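Local coordinates for glycosyl hydrolases family 2, sugar binding domain protein (PDB 6D1P) that is a beta-glucuronidase from a human gut bacterium, which probably hydrolyses glycosidic bonds to release glucuronic acid from its conjugates, at residues 181-186 with 579-584; 329-334 with 364-369; 344-349 with 370-375. All coordinates share one frame; numbering follows the deposited sequence.

Contact 1: 181-186 with 579-584; sequences MSDFNL and KDFSTP. With NA (sodium ion), chain C.
The Phe581 ring meets the 181-186 loop at its rim: the carbonyl oxygen of Asp183 lies near the ring plane, 3.1 Å from Phe581 CE2, while Phe184 CB comes obliquely to that same CE2. Lys579 O of its own segment also lies at the edge, so two carbonyl oxygens lie near the ring plane. With CG placed between the backbone N and the carbonyl carbon (chi1 70°), the ring reaches from strand 581-582 toward the loop. The carboxylate of Asp183 crosses to Thr583, whose OG1 donates a 2.7 Å hydrogen bond to Asp183 OD1, arriving from above the carboxylate plane, 49° out of it. Asp183 OD2 is held by Asn595, on the strand paired with 581-582. Beyond this, Pro584 packs its ring against the loop backbone, with Pro584 CD 3.4 Å from Phe184 O, and the Asn185 side chain slides past it in the opposite direction. Water 1 ties the two backbones, accepting from Asn185 N (2.9 Å) and donating to Ser582 O (2.7 Å). The loop belongs to the sugar-binding domain and Asp580, whose O binds the sodium ion at 2.7 Å, to the TIM-barrel domain. The contact is thus a buried domain interface joined by one hydrogen bond to a probably charged carboxylate, one water bridge and polar ring-edge contacts, rather than a greasy core.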
loop_
_atom_site.group_PDB
_atom_site.type_symbol
_atom_site.label_atom_id
_atom_site.label_comp_id
_atom_site.label_asym_id
_atom_site.label_seq_id
_atom_site.Cartn_x
_atom_site.Cartn_y
_atom_site.Cartn_z
ATOM N N MET A 181 7.385 -16.339 -9.901
ATOM C CA MET A 181 6.565 -17.001 -10.902
ATOM C C MET A 181 5.690 -18.105 -10.307
ATOM O O MET A 181 4.831 -18.635 -11.018
ATOM C CB MET A 181 7.463 -17.547 -12.006
ATOM C CG MET A 181 8.350 -16.471 -12.637
ATOM S SD MET A 181 9.325 -17.064 -14.027
ATOM C CE MET A 181 8.023 -17.311 -15.239
ATOM N N SER A 182 5.871 -18.435 -9.024
ATOM C CA SER A 182 5.096 -19.480 -8.370
ATOM C C SER A 182 3.615 -19.136 -8.341
ATOM O O SER A 182 3.225 -17.964 -8.271
ATOM C CB SER A 182 5.587 -19.696 -6.939
ATOM O OG SER A 182 6.892 -20.249 -6.926
ATOM N N ASP A 183 2.790 -20.186 -8.359
ATOM C CA ASP A 183 1.333 -20.078 -8.302
ATOM C C ASP A 183 0.802 -20.016 -6.859
ATOM O O ASP A 183 -0.204 -20.645 -6.503
ATOM C CB ASP A 183 0.737 -21.241 -9.087
ATOM C CG ASP A 183 -0.765 -21.114 -9.306
ATOM O OD1 ASP A 183 -1.259 -20.005 -9.595
ATOM O OD2 ASP A 183 -1.451 -22.166 -9.220
ATOM N N PHE A 184 1.477 -19.260 -5.998
ATOM C CA PHE A 184 1.000 -18.966 -4.650
ATOM C C PHE A 184 1.629 -17.651 -4.214
ATOM O O PHE A 184 2.574 -17.160 -4.843
ATOM C CB PHE A 184 1.321 -20.116 -3.674
ATOM C CG PHE A 184 2.796 -20.401 -3.515
ATOM C CD1 PHE A 184 3.458 -21.260 -4.396
ATOM C CD2 PHE A 184 3.514 -19.851 -2.469
ATOM C CE1 PHE A 184 4.823 -21.551 -4.246
ATOM C CE2 PHE A 184 4.884 -20.126 -2.308
ATOM C CZ PHE A 184 5.535 -20.986 -3.208
ATOM N N ASN A 185 1.078 -17.052 -3.152
ATOM C CA ASN A 185 1.639 -15.796 -2.645
ATOM C C ASN A 185 2.877 -16.087 -1.815
ATOM O O ASN A 185 2.909 -17.072 -1.071
ATOM C CB ASN A 185 0.643 -15.018 -1.785
ATOM C CG ASN A 185 -0.623 -14.633 -2.537
ATOM O OD1 ASN A 185 -1.703 -15.188 -2.283
ATOM N ND2 ASN A 185 -0.507 -13.660 -3.435
ATOM N N LEU A 186 3.905 -15.242 -1.970
ATOM C CA LEU A 186 5.037 -15.177 -1.043
ATOM C C LEU A 186 4.607 -14.237 0.073
ATOM O O LEU A 186 4.857 -13.025 0.035
ATOM C CB LEU A 186 6.311 -14.693 -1.727
ATOM C CG LEU A 186 7.205 -15.675 -2.510
ATOM C CD1 LEU A 186 6.433 -16.473 -3.557
ATOM C CD2 LEU A 186 8.386 -14.935 -3.175
ATOM N N LYS A 579 -7.924 -27.446 -0.856
ATOM C CA LYS A 579 -8.669 -26.230 -0.554
ATOM C C LYS A 579 -8.295 -25.103 -1.511
ATOM O O LYS A 579 -7.110 -24.880 -1.782
ATOM C CB LYS A 579 -8.398 -25.801 0.897
ATOM C CG LYS A 579 -9.312 -24.706 1.419
ATOM C CD LYS A 579 -9.180 -24.564 2.940
ATOM C CE LYS A 579 -7.827 -23.925 3.302
ATOM N NZ LYS A 579 -7.456 -24.371 4.658
ATOM N N ASP A 580 -9.313 -24.410 -2.029
ATOM C CA ASP A 580 -9.108 -23.165 -2.758
ATOM C C ASP A 580 -8.144 -22.274 -1.996
ATOM O O ASP A 580 -8.276 -22.101 -0.783
ATOM C CB ASP A 580 -10.440 -22.432 -2.944
ATOM C CG ASP A 580 -11.338 -23.087 -3.963
ATOM O OD1 ASP A 580 -10.949 -24.146 -4.496
ATOM O OD2 ASP A 580 -12.444 -22.532 -4.231
ATOM N N PHE A 581 -7.174 -21.707 -2.703
ATOM C CA PHE A 581 -6.176 -20.874 -2.052
ATOM C C PHE A 581 -5.841 -19.702 -2.959
ATOM O O PHE A 581 -6.082 -19.737 -4.169
ATOM C CB PHE A 581 -4.917 -21.679 -1.719
ATOM C CG PHE A 581 -4.131 -22.063 -2.932
ATOM C CD1 PHE A 581 -4.436 -23.224 -3.625
ATOM C CD2 PHE A 581 -3.100 -21.237 -3.408
ATOM C CE1 PHE A 581 -3.726 -23.577 -4.756
ATOM C CE2 PHE A 581 -2.395 -21.581 -4.535
ATOM C CZ PHE A 581 -2.693 -22.765 -5.213
ATOM N N SER A 582 -5.297 -18.650 -2.359
ATOM C CA SER A 582 -5.001 -17.445 -3.121
ATOM C C SER A 582 -3.710 -17.593 -3.922
ATOM O O SER A 582 -2.709 -18.138 -3.438
ATOM C CB SER A 582 -4.866 -16.245 -2.199
ATOM O OG SER A 582 -4.494 -15.083 -2.943
ATOM N N THR A 583 -3.733 -17.082 -5.152
ATOM C CA THR A 583 -2.558 -17.046 -5.978
ATOM C C THR A 583 -2.492 -15.699 -6.677
ATOM O O THR A 583 -3.529 -15.186 -7.125
ATOM C CB THR A 583 -2.553 -18.162 -7.024
ATOM O OG1 THR A 583 -1.493 -17.912 -7.950
ATOM C CG2 THR A 583 -3.876 -18.202 -7.764
ATOM N N PRO A 584 -1.300 -15.106 -6.790
ATOM C CA PRO A 584 -1.204 -13.787 -7.425
ATOM C C PRO A 584 -1.351 -13.858 -8.925
ATOM O O PRO A 584 -1.508 -12.809 -9.564
ATOM C CB PRO A 584 0.199 -13.296 -7.027
ATOM C CG PRO A 584 0.985 -14.570 -6.842
ATOM C CD PRO A 584 0.012 -15.609 -6.347
HETATM NA NA NA C . -6.551 -22.398 1.221
HETATM O O HOH W 1 -0.957 -18.140 -1.432
HETATM O O HOH W 2 -4.805 -24.598 1.101
#

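Contact 2: 329-334 with 364-369; sequences HRHEDH and GHYQQS. With NA (sodium ion), chain C.
Tyr366 and Gln368 grip the backbone and side chains of 330-332, joining two loops that follow the neighbouring parallel strands 321-329 and 360-362 of the TIM barrel, at the barrel end where such enzymes carry their active site. The tight part centres on the Tyr366 hydroxyl. Glu332 N donates to Tyr366 OH at 2.9 Å with a nearly straight 171° bond, and His331 ND1 shares a 2.7 Å hydrogen bond with the same oxygen; the His331 and Tyr366 rings meet rim to rim rather than stacking. Gln368 CG is anti to the carbonyl carbon (chi1 -63°) and the chain extends beyond it, bringing the amide to Arg330, which holds both its ends. Gln368 NE2 donates to Arg330 O at 3.0 Å; Arg330 NH1 donates to Gln368 OE1 at 2.8 Å, OE1 lying near the guanidinium plane while NH1 stands above the plane of the amide carbonyl. This pair of bonds fixes the rotation of the amide. Looser are the places filled by ordered water, all within a buried contact. Water 3 lies 3.1 Å from Tyr366 OH and donates weakly to Glu332 O, while water 2 accepts from His331 N and also binds the sodium ion, to which Asp333 O and OD2 are ligands. His365, held by Glu386 through ND1, is hydrogen-bonded through NE2 to a bound glycerol, probably from the crystallisation liquor. In the conformer described, Glu332 runs past Gln368 in the opposite direction with OE1 paired to Arg192, and Glu332 OE2 is met on the syn side by Ser369 N at 2.6 Å.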
loop_
_atom_site.group_PDB
_atom_site.type_symbol
_atom_site.label_atom_id
_atom_site.label_comp_id
_atom_site.label_asym_id
_atom_site.label_seq_id
_atom_site.Cartn_x
_atom_site.Cartn_y
_atom_site.Cartn_z
ATOM N N HIS A 329 -2.883 -32.073 -1.445
ATOM C CA HIS A 329 -1.977 -31.028 -0.986
ATOM C C HIS A 329 -2.762 -30.008 -0.171
ATOM O O HIS A 329 -3.998 -29.942 -0.236
ATOM C CB HIS A 329 -1.293 -30.238 -2.120
ATOM C CG HIS A 329 -0.580 -31.057 -3.145
ATOM N ND1 HIS A 329 -1.241 -31.834 -4.071
ATOM C CD2 HIS A 329 0.733 -31.131 -3.463
ATOM C CE1 HIS A 329 -0.363 -32.388 -4.885
ATOM N NE2 HIS A 329 0.843 -31.975 -4.539
ATOM N N ARG A 330 -2.020 -29.183 0.564
ATOM C CA ARG A 330 -2.563 -27.997 1.214
ATOM C C ARG A 330 -1.520 -26.893 1.135
ATOM O O ARG A 330 -0.315 -27.162 1.135
ATOM C CB ARG A 330 -2.939 -28.256 2.687
ATOM C CG ARG A 330 -1.729 -28.380 3.600
ATOM C CD ARG A 330 -2.089 -28.588 5.070
ATOM N NE ARG A 330 -2.856 -27.482 5.643
ATOM C CZ ARG A 330 -2.320 -26.362 6.117
ATOM N NH1 ARG A 330 -1.010 -26.180 6.086
ATOM N NH2 ARG A 330 -3.098 -25.421 6.633
ATOM N N HIS A 331 -1.991 -25.653 1.030
ATOM C CA HIS A 331 -1.138 -24.477 1.124
ATOM C C HIS A 331 -1.294 -23.877 2.508
ATOM O O HIS A 331 -2.278 -24.138 3.209
ATOM C CB HIS A 331 -1.507 -23.432 0.064
ATOM C CG HIS A 331 -0.638 -23.460 -1.156
ATOM N ND1 HIS A 331 0.727 -23.258 -1.108
ATOM C CD2 HIS A 331 -0.944 -23.645 -2.465
ATOM C CE1 HIS A 331 1.226 -23.337 -2.328
ATOM N NE2 HIS A 331 0.236 -23.567 -3.171
ATOM N N GLU A 332 -0.318 -23.075 2.923
ATOM C CA GLU A 332 -0.475 -22.335 4.175
ATOM C C GLU A 332 -1.176 -21.019 3.842
ATOM O O GLU A 332 -0.567 -19.957 3.674
ATOM C CB GLU A 332 0.864 -22.166 4.885
ATOM C CG GLU A 332 1.216 -23.436 5.688
ATOM C CD GLU A 332 2.394 -23.263 6.626
ATOM O OE1 GLU A 332 3.128 -22.246 6.489
ATOM O OE2 GLU A 332 2.582 -24.147 7.496
ATOM N N ASP A 333 -2.501 -21.126 3.741
ATOM C CA ASP A 333 -3.390 -20.128 3.172
ATOM C C ASP A 333 -4.794 -20.436 3.682
ATOM O O ASP A 333 -5.197 -21.607 3.716
ATOM C CB ASP A 333 -3.341 -20.185 1.633
ATOM C CG ASP A 333 -4.338 -19.244 0.964
ATOM O OD1 ASP A 333 -3.954 -18.120 0.593
ATOM O OD2 ASP A 333 -5.513 -19.624 0.781
ATOM N N HIS A 334 -5.520 -19.399 4.097
ATOM C CA HIS A 334 -6.899 -19.577 4.526
ATOM C C HIS A 334 -7.618 -18.235 4.464
ATOM O O HIS A 334 -6.991 -17.174 4.569
ATOM C CB HIS A 334 -6.990 -20.155 5.941
ATOM C CG HIS A 334 -8.351 -20.675 6.276
ATOM N ND1 HIS A 334 -8.688 -22.007 6.150
ATOM C CD2 HIS A 334 -9.477 -20.037 6.685
ATOM C CE1 HIS A 334 -9.953 -22.172 6.495
ATOM N NE2 HIS A 334 -10.455 -20.992 6.820
ATOM N N GLY A 364 2.330 -28.399 0.047
ATOM C CA GLY A 364 2.627 -27.272 -0.803
ATOM C C GLY A 364 4.058 -27.348 -1.300
ATOM O O GLY A 364 4.632 -28.433 -1.464
ATOM N N HIS A 365 4.668 -26.175 -1.486
ATOM C CA HIS A 365 6.000 -26.084 -2.059
ATOM C C HIS A 365 7.020 -25.570 -1.052
ATOM O O HIS A 365 7.996 -24.915 -1.424
ATOM C CB HIS A 365 5.976 -25.203 -3.310
ATOM C CG HIS A 365 5.043 -25.695 -4.369
ATOM N ND1 HIS A 365 5.052 -27.002 -4.821
ATOM C CD2 HIS A 365 4.058 -25.067 -5.054
ATOM C CE1 HIS A 365 4.129 -27.148 -5.756
ATOM N NE2 HIS A 365 3.509 -25.991 -5.912
ATOM N N TYR A 366 6.826 -25.875 0.225
ATOM C CA TYR A 366 7.727 -25.359 1.250
ATOM C C TYR A 366 7.492 -26.144 2.535
ATOM O O TYR A 366 6.446 -26.781 2.717
ATOM C CB TYR A 366 7.505 -23.851 1.471
ATOM C CG TYR A 366 6.039 -23.494 1.396
ATOM C CD1 TYR A 366 5.195 -23.711 2.482
ATOM C CD2 TYR A 366 5.485 -22.986 0.221
ATOM C CE1 TYR A 366 3.836 -23.395 2.413
ATOM C CE2 TYR A 366 4.125 -22.664 0.133
ATOM C CZ TYR A 366 3.307 -22.883 1.236
ATOM O OH TYR A 366 1.974 -22.592 1.154
ATOM N N GLN A 367 8.494 -26.116 3.408
ATOM C CA GLN A 367 8.307 -26.546 4.785
ATOM C C GLN A 367 7.113 -25.833 5.413
ATOM O O GLN A 367 6.975 -24.609 5.305
ATOM C CB GLN A 367 9.577 -26.254 5.587
ATOM C CG GLN A 367 9.459 -26.529 7.074
ATOM C CD GLN A 367 10.783 -26.370 7.806
ATOM O OE1 GLN A 367 11.852 -26.221 7.187
ATOM N NE2 GLN A 367 10.720 -26.400 9.138
ATOM N N GLN A 368 6.250 -26.596 6.075
ATOM C CA GLN A 368 5.064 -26.029 6.704
ATOM C C GLN A 368 5.181 -26.143 8.217
ATOM O O GLN A 368 6.092 -26.790 8.736
ATOM C CB GLN A 368 3.788 -26.702 6.173
ATOM C CG GLN A 368 3.611 -26.458 4.685
ATOM C CD GLN A 368 2.212 -26.658 4.167
ATOM O OE1 GLN A 368 1.318 -27.122 4.878
ATOM N NE2 GLN A 368 2.006 -26.299 2.910
ATOM N N SER A 369 4.268 -25.454 8.918
ATOM C CA SER A 369 4.244 -25.416 10.384
ATOM C C SER A 369 4.401 -26.797 11.016
ATOM O O SER A 369 3.765 -27.762 10.596
ATOM C CB SER A 369 2.923 -24.803 10.863
ATOM O OG SER A 369 2.721 -25.041 12.243
HETATM NA NA NA C . -6.551 -22.398 1.221
HETATM O O HOH W 2 -4.805 -24.598 1.101
HETATM O O HOH W 3 0.247 -20.119 0.588
#

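Contact 3: 344-349 with 370-375; sequences EMMRTE and GIILRL
Met346 pushes its side chain from helix 343-356 between Ile371, Ile372 and Leu375 of helix 370-379, and each of its atoms finds carbon. Met346 CB starts near the tip of Ile372 (CD1, 3.8 Å) and CD1 of Leu375 (4.0 Å); CG continues past the same Ile372 CD1. Met346 SD lies 3.7 Å from Ile372 CD1 and 3.8 Å from Ile371 CB, and the methionine side chain crosses both isoleucine side chains at about a right angle. A bend at the last torsion (chi3 -138°) then brings the methyl Met346 CE to Ile371 CD1 at 3.8 Å. One turn further along, Leu375 CD1 rests 3.7 Å from Met346 O, and its other methyl, CD2, lies over one face of the Arg347 guanidinium, offset toward the rim. That guanidinium has its charge partner in Glu378, further along the second helix. The short helix axes approach to 10.0 Å at a signed crossing angle of -35°, two successive helices of the barrel's outer layer running in roughly the same direction. Across the interface no hydrogen bond forms: it is held by dispersion around a sulfur and branched aliphatic tips, with the arginine closing its partly exposed margin.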
loop_
_atom_site.group_PDB
_atom_site.type_symbol
_atom_site.label_atom_id
_atom_site.label_comp_id
_atom_site.label_asym_id
_atom_site.label_seq_id
_atom_site.Cartn_x
_atom_site.Cartn_y
_atom_site.Cartn_z
ATOM N N GLU A 344 -5.775 -23.944 16.123
ATOM C CA GLU A 344 -7.137 -24.456 16.032
ATOM C C GLU A 344 -7.583 -24.580 14.582
ATOM O O GLU A 344 -8.223 -25.569 14.207
ATOM C CB GLU A 344 -8.095 -23.556 16.826
ATOM C CG GLU A 344 -9.420 -24.237 17.228
ATOM C CD GLU A 344 -9.257 -25.746 17.548
ATOM O OE1 GLU A 344 -9.887 -26.586 16.843
ATOM O OE2 GLU A 344 -8.489 -26.096 18.490
ATOM N N MET A 345 -7.257 -23.590 13.750
ATOM C CA MET A 345 -7.618 -23.689 12.341
ATOM C C MET A 345 -6.963 -24.898 11.680
ATOM O O MET A 345 -7.588 -25.585 10.866
ATOM C CB MET A 345 -7.237 -22.406 11.615
ATOM C CG MET A 345 -8.176 -21.274 11.939
ATOM S SD MET A 345 -7.502 -19.689 11.447
ATOM C CE MET A 345 -7.680 -19.789 9.672
ATOM N N MET A 346 -5.708 -25.171 12.022
ATOM C CA MET A 346 -5.012 -26.300 11.419
ATOM C C MET A 346 -5.614 -27.632 11.862
ATOM O O MET A 346 -5.753 -28.551 11.044
ATOM C CB MET A 346 -3.522 -26.225 11.748
ATOM C CG MET A 346 -2.847 -24.935 11.273
ATOM S SD MET A 346 -1.057 -24.986 11.576
ATOM C CE MET A 346 -0.753 -23.313 12.180
ATOM N N ARG A 347 -6.008 -27.748 13.139
ATOM C CA ARG A 347 -6.704 -28.952 13.611
ATOM C C ARG A 347 -7.963 -29.209 12.804
ATOM O O ARG A 347 -8.189 -30.319 12.306
ATOM C CB ARG A 347 -7.080 -28.821 15.086
ATOM C CG ARG A 347 -5.973 -29.109 16.052
ATOM C CD ARG A 347 -6.518 -29.721 17.330
ATOM N NE ARG A 347 -5.517 -30.620 17.899
ATOM C CZ ARG A 347 -5.461 -31.929 17.672
ATOM N NH1 ARG A 347 -6.373 -32.533 16.908
ATOM N NH2 ARG A 347 -4.498 -32.642 18.236
ATOM N N THR A 348 -8.809 -28.191 12.688
ATOM C CA THR A 348 -10.050 -28.330 11.942
ATOM C C THR A 348 -9.791 -28.832 10.527
ATOM O O THR A 348 -10.483 -29.736 10.041
ATOM C CB THR A 348 -10.779 -26.984 11.911
ATOM O OG1 THR A 348 -11.196 -26.643 13.236
ATOM C CG2 THR A 348 -11.990 -27.055 10.992
ATOM N N GLU A 349 -8.780 -28.260 9.857
ATOM C CA GLU A 349 -8.553 -28.569 8.447
ATOM C C GLU A 349 -7.961 -29.958 8.276
ATOM O O GLU A 349 -8.407 -30.735 7.422
ATOM C CB GLU A 349 -7.647 -27.512 7.818
ATOM C CG GLU A 349 -7.114 -27.869 6.431
ATOM C CD GLU A 349 -6.092 -26.838 5.931
ATOM O OE1 GLU A 349 -5.835 -25.856 6.689
ATOM O OE2 GLU A 349 -5.544 -27.005 4.808
ATOM N N GLY A 370 5.232 -26.865 12.061
ATOM C CA GLY A 370 5.373 -28.088 12.832
ATOM C C GLY A 370 4.050 -28.622 13.353
ATOM O O GLY A 370 3.922 -29.831 13.575
ATOM N N ILE A 371 3.057 -27.743 13.541
ATOM C CA ILE A 371 1.728 -28.178 13.959
ATOM C C ILE A 371 1.128 -29.113 12.927
ATOM O O ILE A 371 0.428 -30.074 13.272
ATOM C CB ILE A 371 0.820 -26.959 14.208
ATOM C CG1 ILE A 371 1.469 -26.043 15.241
ATOM C CG2 ILE A 371 -0.541 -27.396 14.692
ATOM C CD1 ILE A 371 0.839 -24.685 15.341
ATOM N N ILE A 372 1.391 -28.854 11.645
ATOM C CA ILE A 372 0.861 -29.723 10.598
ATOM C C ILE A 372 1.535 -31.088 10.647
ATOM O O ILE A 372 0.884 -32.126 10.476
ATOM C CB ILE A 372 1.039 -29.057 9.225
ATOM C CG1 ILE A 372 0.339 -27.681 9.198
ATOM C CG2 ILE A 372 0.568 -29.996 8.125
ATOM C CD1 ILE A 372 -1.145 -27.761 9.167
ATOM N N LEU A 373 2.847 -31.104 10.884
ATOM C CA LEU A 373 3.583 -32.361 10.966
ATOM C C LEU A 373 3.080 -33.206 12.130
ATOM O O LEU A 373 2.806 -34.403 11.971
ATOM C CB LEU A 373 5.081 -32.070 11.103
ATOM C CG LEU A 373 5.859 -31.688 9.839
ATOM C CD1 LEU A 373 6.024 -32.932 8.997
ATOM C CD2 LEU A 373 5.217 -30.547 8.997
ATOM N N ARG A 374 2.942 -32.590 13.310
ATOM C CA ARG A 374 2.375 -33.309 14.446
ATOM C C ARG A 374 0.991 -33.850 14.117
ATOM O O ARG A 374 0.680 -35.003 14.432
ATOM C CB ARG A 374 2.322 -32.403 15.672
ATOM C CG ARG A 374 3.671 -32.144 16.288
ATOM C CD ARG A 374 3.631 -30.928 17.198
ATOM N NE ARG A 374 4.718 -30.022 16.854
ATOM C CZ ARG A 374 4.715 -28.713 17.072
ATOM N NH1 ARG A 374 3.665 -28.125 17.651
ATOM N NH2 ARG A 374 5.767 -27.996 16.693
ATOM N N LEU A 375 0.155 -33.051 13.449
ATOM C CA LEU A 375 -1.166 -33.547 13.068
ATOM C C LEU A 375 -1.081 -34.728 12.100
ATOM O O LEU A 375 -1.900 -35.653 12.168
ATOM C CB LEU A 375 -1.997 -32.410 12.475
ATOM C CG LEU A 375 -2.545 -31.426 13.523
ATOM C CD1 LEU A 375 -2.866 -30.047 12.895
ATOM C CD2 LEU A 375 -3.769 -32.010 14.240
#

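In the fold
Contact 1 joins the sugar-binding and barrel domains, whereas contacts 2 and 3 lie within the TIM barrel: contact 2 joins the loops after strands 321-329 and 360-362, contact 3 the helices 343-356 and 370-379 that follow them. All three are largely buried, but contact 3 reaches a partly exposed margin at Arg347. The chemistry differs with place: mixed polar packing in contact 1, dense hydrogen bonding near the chain's centre in contact 2, apolar packing in contact 3. The sodium ion, bound by Asp333 and Asp580, ties contacts 1 and 2, and Glu349 reaches both Arg330 and Lys579 by salt bridges.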